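Local coordinates for protein mitochondrial edited mRNA stability factor 1 (Trypanosoma brucei, PDB 6NL1) that processes the 5' ends of mitochondrial mRNAs, probably as a Nudix-type hydrolase, and is thought to help stabilise edited transcripts, at residues 84-89 with 99-104; 220-225 with 234-239; 228-233 with 284-289. All blocks are in the same frame, centred on the assembly; numbering follows the deposited sequence.

Contact 1 (84-89 with 99-104)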
loop_
_atom_site.group_PDB
_atom_site.type_symbol
_atom_site.label_atom_id
_atom_site.label_comp_id
_atom_site.label_asym_id
_atom_site.label_seq_id
_atom_site.Cartn_x
_atom_site.Cartn_y
_atom_site.Cartn_z
ATOM N N GLU A 84 25.094 12.207 4.237
ATOM C CA GLU A 84 25.928 13.024 5.106
ATOM C C GLU A 84 26.032 12.349 6.464
ATOM O O GLU A 84 25.014 12.078 7.111
ATOM C CB GLU A 84 25.332 14.426 5.240
ATOM C CG GLU A 84 25.184 15.137 3.891
ATOM C CD GLU A 84 24.167 16.268 3.911
ATOM O OE1 GLU A 84 23.009 16.035 3.493
ATOM O OE2 GLU A 84 24.529 17.391 4.327
ATOM N N LYS A 85 27.260 12.059 6.885
ATOM C CA LYS A 85 27.470 11.411 8.169
ATOM C C LYS A 85 27.191 12.392 9.296
ATOM O O LYS A 85 27.570 13.556 9.222
ATOM C CB LYS A 85 28.893 10.855 8.301
ATOM C CG LYS A 85 29.034 9.898 9.479
ATOM C CD LYS A 85 30.470 9.475 9.739
ATOM C CE LYS A 85 30.516 8.456 10.877
ATOM N NZ LYS A 85 31.817 8.429 11.611
ATOM N N LEU A 86 26.512 11.915 10.332
ATOM C CA LEU A 86 26.255 12.722 11.509
ATOM C C LEU A 86 27.038 12.156 12.692
ATOM O O LEU A 86 27.268 10.950 12.779
ATOM C CB LEU A 86 24.754 12.757 11.823
ATOM C CG LEU A 86 23.847 13.269 10.704
ATOM C CD1 LEU A 86 22.400 13.215 11.122
ATOM C CD2 LEU A 86 24.223 14.693 10.303
ATOM N N SER A 87 27.445 13.038 13.597
ATOM C CA SER A 87 28.182 12.652 14.792
ATOM C C SER A 87 27.300 11.862 15.735
ATOM O O SER A 87 27.752 10.913 16.365
ATOM C CB SER A 87 28.688 13.897 15.528
ATOM O OG SER A 87 29.724 14.529 14.800
ATOM N N HIS A 88 26.044 12.286 15.839
ATOM C CA HIS A 88 25.088 11.728 16.788
ATOM C C HIS A 88 23.709 11.962 16.213
ATOM O O HIS A 88 23.528 12.839 15.376
ATOM C CB HIS A 88 25.169 12.453 18.140
ATOM C CG HIS A 88 26.542 12.506 18.729
ATOM N ND1 HIS A 88 27.047 11.507 19.539
ATOM C CD2 HIS A 88 27.518 13.442 18.642
ATOM C CE1 HIS A 88 28.272 11.823 19.916
ATOM N NE2 HIS A 88 28.583 12.995 19.384
ATOM N N PRO A 89 22.718 11.187 16.662
ATOM C CA PRO A 89 21.362 11.523 16.229
ATOM C C PRO A 89 20.892 12.791 16.941
ATOM O O PRO A 89 21.404 13.129 18.009
ATOM C CB PRO A 89 20.519 10.328 16.711
ATOM C CG PRO A 89 21.486 9.339 17.328
ATOM C CD PRO A 89 22.745 10.077 17.628
ATOM N N SER A 99 25.004 3.093 17.125
ATOM C CA SER A 99 25.202 2.814 15.701
ATOM C C SER A 99 25.562 4.078 14.918
ATOM O O SER A 99 25.421 5.190 15.422
ATOM C CB SER A 99 23.936 2.199 15.104
ATOM O OG SER A 99 22.923 3.184 14.974
ATOM N N PHE A 100 26.022 3.903 13.682
ATOM C CA PHE A 100 26.328 5.043 12.814
ATOM C C PHE A 100 25.057 5.702 12.287
ATOM O O PHE A 100 24.055 5.026 12.043
ATOM C CB PHE A 100 27.223 4.620 11.643
ATOM C CG PHE A 100 28.564 4.115 12.071
ATOM C CD1 PHE A 100 29.595 4.997 12.341
ATOM C CD2 PHE A 100 28.784 2.759 12.240
ATOM C CE1 PHE A 100 30.833 4.532 12.756
ATOM C CE2 PHE A 100 30.013 2.287 12.655
ATOM C CZ PHE A 100 31.042 3.174 12.912
ATOM N N VAL A 101 25.109 7.017 12.109
ATOM C CA VAL A 101 23.959 7.764 11.630
ATOM C C VAL A 101 24.300 8.575 10.394
ATOM O O VAL A 101 25.253 9.339 10.392
ATOM C CB VAL A 101 23.435 8.743 12.699
ATOM C CG1 VAL A 101 22.040 9.228 12.309
ATOM C CG2 VAL A 101 23.422 8.072 14.067
ATOM N N TYR A 102 23.509 8.410 9.344
ATOM C CA TYR A 102 23.657 9.224 8.153
ATOM C C TYR A 102 22.342 9.895 7.790
ATOM O O TYR A 102 21.261 9.412 8.124
ATOM C CB TYR A 102 24.127 8.381 6.970
ATOM C CG TYR A 102 25.570 7.934 7.043
ATOM C CD1 TYR A 102 25.964 6.921 7.912
ATOM C CD2 TYR A 102 26.532 8.505 6.221
ATOM C CE1 TYR A 102 27.275 6.498 7.967
ATOM C CE2 TYR A 102 27.843 8.090 6.263
ATOM C CZ TYR A 102 28.212 7.088 7.139
ATOM O OH TYR A 102 29.522 6.680 7.183
ATOM N N LYS A 103 22.451 10.997 7.067
ATOM C CA LYS A 103 21.301 11.793 6.680
ATOM C C LYS A 103 21.228 11.919 5.164
ATOM O O LYS A 103 22.249 12.053 4.483
ATOM C CB LYS A 103 21.435 13.180 7.303
ATOM C CG LYS A 103 20.317 14.117 7.012
ATOM C CD LYS A 103 20.583 15.466 7.661
ATOM C CE LYS A 103 21.722 16.184 6.972
ATOM N NZ LYS A 103 21.689 17.645 7.242
ATOM N N TRP A 104 20.012 11.873 4.639
ATOM C CA TRP A 104 19.778 12.099 3.224
ATOM C C TRP A 104 18.717 13.187 3.112
ATOM O O TRP A 104 17.574 12.974 3.519
ATOM C CB TRP A 104 19.278 10.818 2.568
ATOM C CG TRP A 104 18.916 10.965 1.119
ATOM C CD1 TRP A 104 19.471 11.827 0.213
ATOM C CD2 TRP A 104 17.915 10.226 0.407
ATOM N NE1 TRP A 104 18.884 11.664 -1.014
ATOM C CE2 TRP A 104 17.925 10.687 -0.926
ATOM C CE3 TRP A 104 17.014 9.217 0.770
ATOM C CZ2 TRP A 104 17.065 10.173 -1.907
ATOM C CZ3 TRP A 104 16.159 8.707 -0.204
ATOM C CH2 TRP A 104 16.194 9.185 -1.527
HETATM O O HOH W 1 27.688 8.415 13.028
#
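Over one face of the Tyr102 ring lies the aliphatic chain of Lys85, whose CG stands 4.0 Å from the centroid of that ring in a CH-pi contact offset toward the rim. Lys85 starts with CG anti to its own backbone N (chi1 -166°) and keeps an extended course that carries CB, CG and CD past CE2, CZ and OH of the tyrosine. Farther out, Lys85 approaches the neighbouring ring of Phe100 on the same side of the sheet, obliquely, Lys85 CE to Phe100 CD1 being 3.9 Å. The tyrosine hydroxyl is hydrogen-bonded to Glu180.

Behind the rings the backbones pair as antiparallel strands. Glu84 and Lys103 form a hydrogen-bonded pair, with Glu84 N to Lys103 O at 2.9 Å and Lys103 N to Glu84 O at 2.8 Å. Next along, Leu86 N reaches Val101 O at 2.9 Å; on the return side of this pair a water takes over, giving a hydrogen to Leu86 O and accepting one from Val101 N.

The other face of the sheet carries Glu84, Leu86, Val101 and Lys103. Leu86 CD1 rests 3.9 Å from Lys103 CB, while Pro89 CG packs against Val101 CG2. Glu84 OE2 and Lys103 NZ stop 4.1 Å apart, short of a salt bridge, an attraction that is probably modest at this surface.

Strand 84-86 forms one margin of a four-stranded antiparallel sheet, and strand 100-107 separates it from strand 171-178. Helix 180-193 packs on the face bearing Phe100 and Tyr102 through Ile183, whereas Tyr175 and Phe177 of strand 171-178 flank Leu86 and Val101.

Contact 2 (220-225 with 234-239). With SO4 (sulfate ion), chain B.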
loop_
_atom_site.group_PDB
_atom_site.type_symbol
_atom_site.label_atom_id
_atom_site.label_comp_id
_atom_site.label_asym_id
_atom_site.label_seq_id
_atom_site.Cartn_x
_atom_site.Cartn_y
_atom_site.Cartn_z
ATOM N N LEU A 220 -11.841 -7.900 -0.487
ATOM C CA LEU A 220 -11.521 -8.278 0.886
ATOM C C LEU A 220 -11.611 -7.038 1.757
ATOM O O LEU A 220 -11.638 -5.920 1.250
ATOM C CB LEU A 220 -10.084 -8.805 1.001
ATOM C CG LEU A 220 -9.620 -10.026 0.213
ATOM C CD1 LEU A 220 -8.925 -9.583 -1.060
ATOM C CD2 LEU A 220 -8.675 -10.879 1.073
ATOM N N ARG A 221 -11.628 -7.239 3.071
ATOM C CA ARG A 221 -11.565 -6.123 4.005
ATOM C C ARG A 221 -10.385 -6.314 4.946
ATOM O O ARG A 221 -10.384 -7.213 5.780
ATOM C CB ARG A 221 -12.878 -6.000 4.776
ATOM C CG ARG A 221 -14.074 -5.669 3.861
ATOM C CD ARG A 221 -15.341 -5.432 4.656
ATOM N NE ARG A 221 -15.314 -4.159 5.377
ATOM C CZ ARG A 221 -16.179 -3.854 6.339
ATOM N NH1 ARG A 221 -17.124 -4.726 6.679
ATOM N NH2 ARG A 221 -16.110 -2.690 6.958
ATOM N N ARG A 222 -9.372 -5.474 4.785
ATOM C CA ARG A 222 -8.154 -5.588 5.559
ATOM C C ARG A 222 -8.251 -4.741 6.821
ATOM O O ARG A 222 -8.607 -3.562 6.771
ATOM C CB ARG A 222 -6.955 -5.137 4.722
ATOM C CG ARG A 222 -5.584 -5.325 5.396
ATOM C CD ARG A 222 -4.505 -4.585 4.608
ATOM N NE ARG A 222 -4.805 -3.153 4.541
ATOM C CZ ARG A 222 -4.476 -2.350 3.531
ATOM N NH1 ARG A 222 -3.824 -2.822 2.470
ATOM N NH2 ARG A 222 -4.806 -1.066 3.578
ATOM N N ILE A 223 -7.918 -5.344 7.950
ATOM C CA ILE A 223 -7.918 -4.644 9.224
ATOM C C ILE A 223 -6.563 -3.979 9.364
ATOM O O ILE A 223 -5.534 -4.638 9.296
ATOM C CB ILE A 223 -8.159 -5.625 10.377
ATOM C CG1 ILE A 223 -9.488 -6.359 10.157
ATOM C CG2 ILE A 223 -8.100 -4.904 11.752
ATOM C CD1 ILE A 223 -9.715 -7.544 11.112
ATOM N N ASN A 224 -6.563 -2.664 9.525
ATOM C CA ASN A 224 -5.312 -1.922 9.562
ATOM C C ASN A 224 -4.787 -1.748 10.992
ATOM O O ASN A 224 -5.540 -1.861 11.950
ATOM C CB ASN A 224 -5.487 -0.589 8.836
ATOM C CG ASN A 224 -5.864 -0.779 7.370
ATOM O OD1 ASN A 224 -5.153 -1.456 6.635
ATOM N ND2 ASN A 224 -6.998 -0.202 6.947
ATOM N N ARG A 225 -3.488 -1.508 11.122
ATOM C CA ARG A 225 -2.841 -1.368 12.429
ATOM C C ARG A 225 -3.205 -0.055 13.101
ATOM O O ARG A 225 -3.605 0.899 12.431
ATOM C CB ARG A 225 -1.325 -1.474 12.270
ATOM C CG ARG A 225 -0.810 -2.900 12.331
ATOM C CD ARG A 225 0.584 -3.021 11.738
ATOM N NE ARG A 225 0.544 -3.062 10.279
ATOM C CZ ARG A 225 1.614 -3.216 9.505
ATOM N NH1 ARG A 225 2.820 -3.344 10.049
ATOM N NH2 ARG A 225 1.480 -3.244 8.184
ATOM N N PRO A 234 -9.715 2.436 9.534
ATOM C CA PRO A 234 -9.549 1.228 10.349
ATOM C C PRO A 234 -9.629 -0.077 9.537
ATOM O O PRO A 234 -8.889 -1.021 9.828
ATOM C CB PRO A 234 -10.722 1.302 11.333
ATOM C CG PRO A 234 -11.063 2.743 11.409
ATOM C CD PRO A 234 -10.809 3.294 10.030
ATOM N N ILE A 235 -10.516 -0.123 8.544
ATOM C CA ILE A 235 -10.720 -1.329 7.731
ATOM C C ILE A 235 -10.797 -0.946 6.258
ATOM O O ILE A 235 -11.667 -0.186 5.873
ATOM C CB ILE A 235 -12.021 -2.073 8.127
ATOM C CG1 ILE A 235 -12.050 -2.330 9.633
ATOM C CG2 ILE A 235 -12.171 -3.399 7.344
ATOM C CD1 ILE A 235 -13.308 -3.055 10.119
ATOM N N SER A 236 -9.881 -1.465 5.444
ATOM C CA SER A 236 -9.852 -1.133 4.014
ATOM C C SER A 236 -10.593 -2.179 3.183
ATOM O O SER A 236 -10.211 -3.351 3.169
ATOM C CB SER A 236 -8.401 -1.047 3.505
ATOM O OG SER A 236 -7.625 -0.114 4.244
ATOM N N LEU A 237 -11.650 -1.753 2.499
ATOM C CA LEU A 237 -12.304 -2.580 1.492
ATOM C C LEU A 237 -11.454 -2.473 0.237
ATOM O O LEU A 237 -11.205 -1.376 -0.240
ATOM C CB LEU A 237 -13.719 -2.070 1.211
ATOM C CG LEU A 237 -14.491 -2.736 0.068
ATOM C CD1 LEU A 237 -14.877 -4.161 0.449
ATOM C CD2 LEU A 237 -15.741 -1.912 -0.286
ATOM N N LYS A 238 -10.993 -3.599 -0.294
ATOM C CA LYS A 238 -10.009 -3.541 -1.362
ATOM C C LYS A 238 -10.150 -4.682 -2.359
ATOM O O LYS A 238 -10.632 -5.753 -2.023
ATOM C CB LYS A 238 -8.592 -3.557 -0.763
ATOM C CG LYS A 238 -8.271 -4.846 0.023
ATOM C CD LYS A 238 -6.954 -4.759 0.828
ATOM C CE LYS A 238 -5.717 -4.487 -0.031
ATOM N NZ LYS A 238 -5.482 -5.532 -1.085
ATOM N N LEU A 239 -9.731 -4.422 -3.596
ATOM C CA LEU A 239 -9.352 -5.473 -4.531
ATOM C C LEU A 239 -8.108 -6.184 -3.965
ATOM O O LEU A 239 -7.391 -5.625 -3.135
ATOM C CB LEU A 239 -9.038 -4.869 -5.914
ATOM C CG LEU A 239 -10.126 -4.005 -6.570
ATOM C CD1 LEU A 239 -9.691 -3.455 -7.947
ATOM C CD2 LEU A 239 -11.416 -4.795 -6.704
HETATM S S SO4 B . -8.473 -0.504 -4.231
HETATM O O1 SO4 B . -8.249 -1.895 -3.865
HETATM O O2 SO4 B . -7.441 0.292 -3.568
HETATM O O3 SO4 B . -8.415 -0.299 -5.674
HETATM O O4 SO4 B . -9.799 -0.089 -3.780
HETATM O O HOH W 2 -14.105 -1.541 5.034
HETATM O O HOH W 3 -8.135 -1.219 12.907
#
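Backbone hydrogen bonds join Leu220 to Lys238 and Arg222 to Ser236, each pair bonded in both directions. Asn224 N to Pro234 O extends this antiparallel hairpin past the end of the strands, where a water also bridges Asn224 O and Pro234 O. A second water joins Arg221 NE to Ile235 O.

Side-chain hydrogen bonds gather round Ser236 OG. Asn224 ND2 gives it a nearly straight bond (2.8 Å, 165° at the hydrogen) with the oxygen close to the amide plane, and Arg222 NH2 adds a weak one. Asn224 OD1 in turn receives Arg222 NE at 2.7 Å, so the amide links guanidinium and hydroxyl. Lys238, bent at both outer torsions, turns NZ to the carbonyls of Leu239 and Gly241.

Apolar contacts are made by aliphatic parts of the charged residues. On the side of the sheet that carries Arg221, Ile235 CG2 lies 3.7 Å from Arg221 CB and Leu237 CD1 sits 3.8 Å from Arg221 CG. On the side that carries Arg222, Lys238 lays its CD over the guanidinium, with CE 3.6 Å from Arg222 NH1.

Salt bridges run outward, from Arg221 to Asp330 and from Lys238 to Glu261. Leu239 N hydrogen-bonds a sulfate, probably from the crystallisation liquor; that anion, also bonded by Tyr292 of the GDP site, is consistent with a strand end suited to phosphate-like groups.

Contact 3 (228-233 with 284-289)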
loop_
_atom_site.group_PDB
_atom_site.type_symbol
_atom_site.label_atom_id
_atom_site.label_comp_id
_atom_site.label_asym_id
_atom_site.label_seq_id
_atom_site.Cartn_x
_atom_site.Cartn_y
_atom_site.Cartn_z
ATOM N N ARG A 228 -0.878 3.966 12.001
ATOM C CA ARG A 228 -1.036 4.032 10.557
ATOM C C ARG A 228 -1.140 5.512 10.184
ATOM O O ARG A 228 -1.548 6.332 11.013
ATOM C CB ARG A 228 -2.293 3.239 10.128
ATOM C CG ARG A 228 -3.608 3.941 10.474
ATOM C CD ARG A 228 -4.871 3.109 10.151
ATOM N NE ARG A 228 -5.444 2.618 11.393
ATOM C CZ ARG A 228 -6.525 3.117 11.972
ATOM N NH1 ARG A 228 -7.192 4.106 11.403
ATOM N NH2 ARG A 228 -6.950 2.598 13.109
ATOM N N PRO A 229 -0.747 5.866 8.950
ATOM C CA PRO A 229 -0.937 7.244 8.487
ATOM C C PRO A 229 -2.415 7.641 8.515
ATOM O O PRO A 229 -3.295 6.793 8.394
ATOM C CB PRO A 229 -0.399 7.214 7.046
ATOM C CG PRO A 229 -0.369 5.787 6.666
ATOM C CD PRO A 229 -0.111 5.021 7.928
ATOM N N PRO A 230 -2.687 8.934 8.690
ATOM C CA PRO A 230 -4.057 9.431 8.852
ATOM C C PRO A 230 -4.976 9.219 7.645
ATOM O O PRO A 230 -6.184 9.341 7.813
ATOM C CB PRO A 230 -3.851 10.932 9.099
ATOM C CG PRO A 230 -2.534 11.234 8.485
ATOM C CD PRO A 230 -1.702 10.021 8.786
ATOM N N ASP A 231 -4.437 8.909 6.466
ATOM C CA ASP A 231 -5.286 8.697 5.289
ATOM C C ASP A 231 -5.824 7.262 5.188
ATOM O O ASP A 231 -6.585 6.932 4.281
ATOM C CB ASP A 231 -4.546 9.085 4.001
ATOM C CG ASP A 231 -3.266 8.281 3.788
ATOM O OD1 ASP A 231 -2.469 8.129 4.738
ATOM O OD2 ASP A 231 -3.052 7.810 2.657
ATOM N N ILE A 232 -5.421 6.406 6.118
ATOM C CA ILE A 232 -5.851 5.014 6.081
ATOM C C ILE A 232 -6.909 4.749 7.158
ATOM O O ILE A 232 -6.683 5.005 8.329
ATOM C CB ILE A 232 -4.646 4.061 6.235
ATOM C CG1 ILE A 232 -3.695 4.227 5.044
ATOM C CG2 ILE A 232 -5.101 2.594 6.348
ATOM C CD1 ILE A 232 -2.420 3.411 5.187
ATOM N N PRO A 233 -8.076 4.243 6.749
ATOM C CA PRO A 233 -9.168 3.969 7.691
ATOM C C PRO A 233 -8.883 2.709 8.518
ATOM O O PRO A 233 -7.909 2.004 8.242
ATOM C CB PRO A 233 -10.365 3.743 6.764
ATOM C CG PRO A 233 -9.744 3.136 5.529
ATOM C CD PRO A 233 -8.415 3.847 5.369
ATOM N N TYR A 284 -0.109 14.453 2.689
ATOM C CA TYR A 284 -0.030 12.994 2.650
ATOM C C TYR A 284 1.065 12.582 1.682
ATOM O O TYR A 284 0.813 11.823 0.743
ATOM C CB TYR A 284 -1.351 12.407 2.172
ATOM C CG TYR A 284 -2.563 12.691 3.035
ATOM C CD1 TYR A 284 -2.441 13.016 4.384
ATOM C CD2 TYR A 284 -3.845 12.603 2.491
ATOM C CE1 TYR A 284 -3.574 13.253 5.167
ATOM C CE2 TYR A 284 -4.968 12.830 3.256
ATOM C CZ TYR A 284 -4.836 13.152 4.591
ATOM O OH TYR A 284 -5.984 13.385 5.331
ATOM N N TYR A 285 2.271 13.089 1.927
ATOM C CA TYR A 285 3.393 13.001 0.994
ATOM C C TYR A 285 3.934 11.584 0.852
ATOM O O TYR A 285 4.742 11.318 -0.042
ATOM C CB TYR A 285 4.529 13.925 1.454
ATOM C CG TYR A 285 4.911 13.653 2.892
ATOM C CD1 TYR A 285 5.755 12.598 3.224
ATOM C CD2 TYR A 285 4.391 14.426 3.922
ATOM C CE1 TYR A 285 6.084 12.328 4.563
ATOM C CE2 TYR A 285 4.714 14.173 5.238
ATOM C CZ TYR A 285 5.554 13.124 5.560
ATOM O OH TYR A 285 5.851 12.891 6.893
ATOM N N TRP A 286 3.507 10.685 1.739
ATOM C CA TRP A 286 3.912 9.273 1.684
ATOM C C TRP A 286 3.139 8.449 0.641
ATOM O O TRP A 286 3.549 7.342 0.292
ATOM C CB TRP A 286 3.712 8.618 3.061
ATOM C CG TRP A 286 2.342 8.836 3.601
ATOM C CD1 TRP A 286 1.223 8.089 3.339
ATOM C CD2 TRP A 286 1.929 9.881 4.492
ATOM N NE1 TRP A 286 0.140 8.607 4.012
ATOM C CE2 TRP A 286 0.548 9.707 4.728
ATOM C CE3 TRP A 286 2.598 10.942 5.119
ATOM C CZ2 TRP A 286 -0.176 10.560 5.558
ATOM C CZ3 TRP A 286 1.881 11.783 5.942
ATOM C CH2 TRP A 286 0.507 11.593 6.153
ATOM N N ARG A 287 2.004 8.963 0.172
ATOM C CA ARG A 287 1.112 8.166 -0.678
ATOM C C ARG A 287 1.803 7.766 -1.954
ATOM O O ARG A 287 2.562 8.549 -2.519
ATOM C CB ARG A 287 -0.140 8.948 -1.037
ATOM C CG ARG A 287 -1.042 9.239 0.137
ATOM C CD ARG A 287 -2.359 9.876 -0.370
ATOM N NE ARG A 287 -3.418 9.083 0.204
ATOM C CZ ARG A 287 -4.411 8.528 -0.462
ATOM N NH1 ARG A 287 -4.559 8.720 -1.767
ATOM N NH2 ARG A 287 -5.275 7.797 0.218
ATOM N N VAL A 288 1.533 6.554 -2.424
ATOM C CA VAL A 288 2.196 6.079 -3.635
ATOM C C VAL A 288 1.179 5.784 -4.731
ATOM O O VAL A 288 -0.010 5.598 -4.455
ATOM C CB VAL A 288 3.018 4.800 -3.367
ATOM C CG1 VAL A 288 4.137 5.086 -2.371
ATOM C CG2 VAL A 288 2.103 3.678 -2.865
ATOM N N PRO A 289 1.647 5.735 -5.982
ATOM C CA PRO A 289 0.773 5.292 -7.068
ATOM C C PRO A 289 0.287 3.855 -6.853
ATOM O O PRO A 289 0.962 3.014 -6.255
ATOM C CB PRO A 289 1.681 5.362 -8.305
ATOM C CG PRO A 289 2.754 6.387 -7.938
ATOM C CD PRO A 289 2.985 6.132 -6.463
#
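Asp231 makes the tight part of this contact, its carboxylate shared between Trp286 and Arg287. With CG between the backbone N and the carbonyl carbon (chi1 60°), OD1 lies near the indole plane and accepts a hydrogen bond from Trp286 NE1 at 2.7 Å, which reaches OD1 from above the carboxylate plane. OD2 forms the salt bridge with Arg287 NE at 2.8 Å, met from the anti side but well out of the carboxylate plane; a weaker bond comes from Arg287 NH2. The carboxylate and guanidinium planes stand 69° apart.

Pro229 CB comes obliquely to the indole, 3.4 Å from Trp286 NE1, and Pro230 CD comes within 3.6 Å of Trp286 CZ2. Asp231 CB sits over one face of the Tyr284 ring in a CH-pi contact, 3.9 Å from the centroid.

Packing is looser only at the exposed rim, where Pro230 CG keeps 4.0 Å from Tyr284 CE1.

Two type I turns thus meet here, Pro229 to Ile232 from the loop between strands 216-223 and 235-238, and Tyr284 to Arg287 from the loop between strands 272-277 and 290-296. Pro117 also packs on Trp286, and Met118 on Pro229.

In the fold
Contacts 2 and 3 belong to one Nudix region, and residues 228-233 of contact 3 form most of the loop between the two strands of contact 2. Their centres are 14 Å apart and they touch directly, Asn224 ND2 lying 2.7 Å from Pro233 O in a probable hydrogen bond. Both border the GDP site seen in another structure of this protein, without nucleotide here: the Lys238 side chain is about 4 Å from that of Arg202, the Arg287 side chain about 5 Å from that of Gln279, and Val288 belongs to the site. Contact 1 is remote, in the separate four-stranded sheet, its centre 37 Å from that of contact 2 and 27 Å from that of contact 3.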